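Local coordinates for protein photoreceptor-histidine kinase BphP (Stigmatella aurantiaca DW4/3-1, PDB 6BAF) that senses light through a bound bilin chromophore and probably passes the signal on as a histidine kinase that helps control cell development, at residues A[56-68]-A[79-91]. Numbering follows the deposited sequence.
Sequences FIEPSVREPLEAD and PLKVVWRVDGVDR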
# COMPACT_ATOMS: atom_id res chain seq x y z
N PHE A 56 -30.96 -1.35 9.10
CA PHE A 56 -30.81 -0.98 7.69
C PHE A 56 -29.73 -1.78 6.96
O PHE A 56 -29.52 -1.57 5.76
CB PHE A 56 -30.48 0.52 7.58
CG PHE A 56 -31.46 1.42 8.30
CD1 PHE A 56 -32.65 1.83 7.67
CD2 PHE A 56 -31.19 1.89 9.59
CE1 PHE A 56 -33.54 2.68 8.33
CE2 PHE A 56 -32.09 2.74 10.26
CZ PHE A 56 -33.27 3.13 9.63
N ILE A 57 -29.01 -2.66 7.65
CA ILE A 57 -27.86 -3.36 7.10
C ILE A 57 -28.29 -4.75 6.64
O ILE A 57 -28.95 -5.48 7.38
CB ILE A 57 -26.73 -3.45 8.15
CG1 ILE A 57 -26.40 -2.06 8.73
CG2 ILE A 57 -25.47 -4.16 7.57
CD1 ILE A 57 -26.06 -1.00 7.71
N GLU A 58 -27.90 -5.12 5.42
CA GLU A 58 -28.05 -6.49 4.95
C GLU A 58 -27.54 -7.47 6.01
O GLU A 58 -26.40 -7.33 6.48
CB GLU A 58 -27.29 -6.64 3.64
CG GLU A 58 -27.60 -7.88 2.80
CD GLU A 58 -27.02 -9.16 3.38
OE1 GLU A 58 -27.82 -10.07 3.71
OE2 GLU A 58 -25.78 -9.25 3.53
N PRO A 59 -28.34 -8.48 6.41
CA PRO A 59 -28.03 -9.25 7.64
C PRO A 59 -26.69 -9.97 7.66
O PRO A 59 -26.15 -10.18 8.75
CB PRO A 59 -29.20 -10.23 7.73
CG PRO A 59 -30.33 -9.49 7.12
CD PRO A 59 -29.72 -8.74 5.94
N SER A 60 -26.14 -10.38 6.51
CA SER A 60 -24.86 -11.10 6.56
C SER A 60 -23.66 -10.17 6.73
O SER A 60 -22.59 -10.62 7.17
CB SER A 60 -24.69 -11.95 5.30
OG SER A 60 -24.46 -11.14 4.16
N VAL A 61 -23.81 -8.89 6.37
CA VAL A 61 -22.81 -7.85 6.62
C VAL A 61 -22.91 -7.25 8.02
O VAL A 61 -21.95 -6.61 8.49
CB VAL A 61 -23.03 -6.81 5.50
CG1 VAL A 61 -22.36 -5.45 5.78
CG2 VAL A 61 -22.55 -7.38 4.20
N ARG A 62 -24.01 -7.50 8.73
CA ARG A 62 -24.38 -6.67 9.88
C ARG A 62 -23.47 -6.92 11.07
O ARG A 62 -22.83 -5.99 11.58
CB ARG A 62 -25.84 -6.93 10.23
CG ARG A 62 -26.28 -6.35 11.54
CD ARG A 62 -27.63 -6.96 11.91
NE ARG A 62 -28.68 -6.48 11.01
CZ ARG A 62 -29.75 -7.17 10.62
NH1 ARG A 62 -29.93 -8.43 11.02
NH2 ARG A 62 -30.64 -6.59 9.80
N GLU A 63 -23.41 -8.16 11.55
CA GLU A 63 -22.56 -8.50 12.68
C GLU A 63 -21.12 -8.02 12.54
O GLU A 63 -20.60 -7.42 13.50
CB GLU A 63 -22.61 -10.01 12.90
CG GLU A 63 -21.78 -10.49 14.08
CD GLU A 63 -21.05 -11.82 13.79
OE1 GLU A 63 -21.62 -12.90 14.15
OE2 GLU A 63 -19.92 -11.78 13.22
N PRO A 64 -20.42 -8.24 11.41
CA PRO A 64 -19.04 -7.73 11.32
C PRO A 64 -18.97 -6.21 11.32
O PRO A 64 -18.05 -5.63 11.92
CB PRO A 64 -18.53 -8.30 9.99
CG PRO A 64 -19.47 -9.38 9.65
CD PRO A 64 -20.78 -8.98 10.19
N LEU A 65 -19.94 -5.55 10.68
CA LEU A 65 -19.96 -4.09 10.67
C LEU A 65 -20.14 -3.53 12.08
O LEU A 65 -19.42 -2.62 12.50
CB LEU A 65 -21.06 -3.60 9.73
CG LEU A 65 -21.32 -2.10 9.77
CD1 LEU A 65 -20.08 -1.31 9.35
CD2 LEU A 65 -22.50 -1.80 8.87
N GLU A 66 -21.09 -4.08 12.84
CA GLU A 66 -21.30 -3.62 14.21
C GLU A 66 -20.07 -3.90 15.06
O GLU A 66 -19.68 -3.06 15.89
CB GLU A 66 -22.53 -4.30 14.82
CG GLU A 66 -23.81 -3.82 14.20
CD GLU A 66 -25.02 -4.61 14.68
OE1 GLU A 66 -24.85 -5.71 15.27
OE2 GLU A 66 -26.15 -4.11 14.46
N ALA A 67 -19.46 -5.07 14.89
CA ALA A 67 -18.22 -5.39 15.60
C ALA A 67 -17.12 -4.37 15.32
O ALA A 67 -16.42 -3.94 16.25
CB ALA A 67 -17.75 -6.80 15.22
N ASP A 68 -16.97 -3.96 14.05
CA ASP A 68 -15.95 -2.96 13.71
C ASP A 68 -16.27 -1.59 14.34
O ASP A 68 -15.38 -0.93 14.87
CB ASP A 68 -15.84 -2.80 12.19
CG ASP A 68 -15.30 -4.06 11.48
OD1 ASP A 68 -14.69 -4.93 12.17
OD2 ASP A 68 -15.49 -4.16 10.24
N PRO A 79 -11.49 1.07 5.27
CA PRO A 79 -12.92 1.38 5.10
C PRO A 79 -13.81 0.21 5.54
O PRO A 79 -13.42 -0.95 5.49
CB PRO A 79 -13.04 1.62 3.59
CG PRO A 79 -11.95 0.61 2.98
CD PRO A 79 -10.82 0.67 4.02
N LEU A 80 -15.01 0.52 6.02
CA LEU A 80 -15.95 -0.51 6.41
C LEU A 80 -16.81 -0.83 5.21
O LEU A 80 -17.19 0.06 4.46
CB LEU A 80 -16.81 -0.04 7.58
CG LEU A 80 -16.00 0.58 8.72
CD1 LEU A 80 -16.94 1.20 9.76
CD2 LEU A 80 -15.05 -0.45 9.35
N LYS A 81 -17.11 -2.10 5.02
CA LYS A 81 -18.07 -2.46 3.99
C LYS A 81 -19.47 -2.28 4.57
O LYS A 81 -19.82 -2.90 5.58
CB LYS A 81 -17.85 -3.90 3.52
CG LYS A 81 -18.89 -4.32 2.50
CD LYS A 81 -18.62 -5.70 1.88
CE LYS A 81 -18.23 -6.73 2.94
NZ LYS A 81 -19.42 -7.38 3.55
N VAL A 82 -20.25 -1.41 3.96
CA VAL A 82 -21.60 -1.14 4.42
C VAL A 82 -22.52 -1.47 3.27
O VAL A 82 -22.39 -0.90 2.18
CB VAL A 82 -21.78 0.32 4.86
CG1 VAL A 82 -23.26 0.60 5.13
CG2 VAL A 82 -20.88 0.63 6.08
N VAL A 83 -23.45 -2.39 3.49
CA VAL A 83 -24.44 -2.76 2.48
C VAL A 83 -25.81 -2.37 3.03
O VAL A 83 -26.29 -2.96 4.00
CB VAL A 83 -24.38 -4.25 2.14
CG1 VAL A 83 -25.45 -4.62 1.12
CG2 VAL A 83 -22.95 -4.62 1.66
N TRP A 84 -26.42 -1.37 2.42
CA TRP A 84 -27.70 -0.83 2.89
C TRP A 84 -28.87 -1.50 2.20
O TRP A 84 -29.14 -1.22 1.03
CB TRP A 84 -27.75 0.67 2.65
CG TRP A 84 -27.51 1.36 3.90
CD1 TRP A 84 -26.31 1.48 4.53
CD2 TRP A 84 -28.45 2.04 4.69
NE1 TRP A 84 -26.45 2.19 5.70
CE2 TRP A 84 -27.74 2.56 5.82
CE3 TRP A 84 -29.79 2.28 4.57
CZ2 TRP A 84 -28.34 3.29 6.81
CZ3 TRP A 84 -30.38 3.01 5.56
CH2 TRP A 84 -29.64 3.51 6.67
N ARG A 85 -29.61 -2.33 2.94
CA ARG A 85 -30.83 -2.97 2.45
C ARG A 85 -32.01 -2.07 2.78
O ARG A 85 -32.43 -1.99 3.94
CB ARG A 85 -31.01 -4.35 3.06
CG ARG A 85 -32.13 -5.19 2.42
CD ARG A 85 -31.87 -6.66 2.61
NE ARG A 85 -30.98 -7.12 1.55
CZ ARG A 85 -30.55 -8.38 1.41
NH1 ARG A 85 -30.89 -9.32 2.29
NH2 ARG A 85 -29.74 -8.68 0.39
N VAL A 86 -32.58 -1.42 1.77
CA VAL A 86 -33.67 -0.50 2.06
C VAL A 86 -35.00 -1.12 1.66
O VAL A 86 -35.85 -1.37 2.54
CB VAL A 86 -33.44 0.88 1.39
CG1 VAL A 86 -33.01 0.73 -0.09
CG2 VAL A 86 -34.66 1.75 1.55
N ASP A 87 -35.23 -1.41 0.38
CA ASP A 87 -36.56 -1.96 0.10
C ASP A 87 -36.76 -3.08 -0.93
O ASP A 87 -37.80 -3.09 -1.59
CB ASP A 87 -37.49 -0.79 -0.30
CG ASP A 87 -38.83 -0.83 0.44
OD1 ASP A 87 -39.47 0.25 0.59
OD2 ASP A 87 -39.24 -1.93 0.89
N GLY A 88 -35.85 -4.04 -1.10
CA GLY A 88 -34.49 -4.07 -0.59
C GLY A 88 -33.92 -5.23 -1.38
O GLY A 88 -34.06 -6.35 -0.90
N VAL A 89 -33.28 -5.04 -2.55
CA VAL A 89 -32.38 -3.97 -3.06
C VAL A 89 -31.35 -3.41 -2.05
O VAL A 89 -31.62 -2.59 -1.16
CB VAL A 89 -33.12 -2.80 -3.81
CG1 VAL A 89 -34.15 -2.05 -2.99
CG2 VAL A 89 -32.09 -1.81 -4.37
N ASP A 90 -30.13 -3.90 -2.28
CA ASP A 90 -28.92 -3.48 -1.59
C ASP A 90 -28.25 -2.32 -2.30
O ASP A 90 -28.18 -2.27 -3.53
CB ASP A 90 -27.93 -4.63 -1.51
CG ASP A 90 -28.39 -5.72 -0.61
OD1 ASP A 90 -29.32 -5.45 0.19
OD2 ASP A 90 -27.84 -6.84 -0.68
N ARG A 91 -27.72 -1.40 -1.51
CA ARG A 91 -26.83 -0.35 -1.98
C ARG A 91 -25.49 -0.52 -1.27
O ARG A 91 -25.43 -0.93 -0.11
CB ARG A 91 -27.42 1.03 -1.73
CG ARG A 91 -28.60 1.41 -2.61
CD ARG A 91 -29.51 2.23 -1.77
NE ARG A 91 -30.04 3.45 -2.38
CZ ARG A 91 -31.32 3.64 -2.69
NH1 ARG A 91 -32.21 2.66 -2.48
NH2 ARG A 91 -31.70 4.80 -3.21
O HOH W 1 -19.08 -5.30 7.22
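Phe56 CB lies over one face of the Trp84 indole, and chi1 -54°, with CG anti to the carbonyl carbon, lays the ring beside it, pointing the same way; in Glu58, chi1 -165° brings CG over the Arg85 guanidinium, and a bend at chi2 turns the carboxylate back to the first helix N-H groups. The pairs illustrate how a strand at the border of a sheet receives the start of a helix. Phe56 CB lies 3.3 Å from the centroid of the six-membered ring of Trp84, a CH-pi contact, while the two rings run nearly parallel, 18° between planes, but offset so far that they scarcely overlap. Ile57 CD1 adds a methyl 3.8 Å from Trp84 NE1, which is buried here without a hydrogen-bond partner in the model; Leu48 and Leu108 also pack on the indole. Replacing Trp84 with an alanine would probably open a gap among Phe56, Leu48 and Leu108 and leave Ile57 CD1 with less to pack on. Around this cluster the backbones form a single bridge: Arg85 N donates to Phe56 O at 2.9 Å, and Glu58 N to Val83 O at 3.0 Å. Glu58 is the N-cap of helix 59-69, its carboxylate taking weak bonds from Ser60 N and Val61 N. Its OE1 stands 3.5 Å from Arg85 NH1, well out of the guanidinium plane, a pairing of charges alone. Arg85 meanwhile meets Asp90 with NE and NH2, one to each carboxylate oxygen, NE to OD1 at 2.7 Å. Further along, Val61 CG2 meets Val83 CG2, and Leu65 CD1 fits against Leu80 CB and Val82 CG2, closing helix over sheet in this PAS fold. The chemistry thus divides into an apolar seam, running from the Trp84 cluster through Val61 and Val83 to Leu65 and Leu80, and a charged end where the arginine, shared by two acids, probably offsets their negative charge.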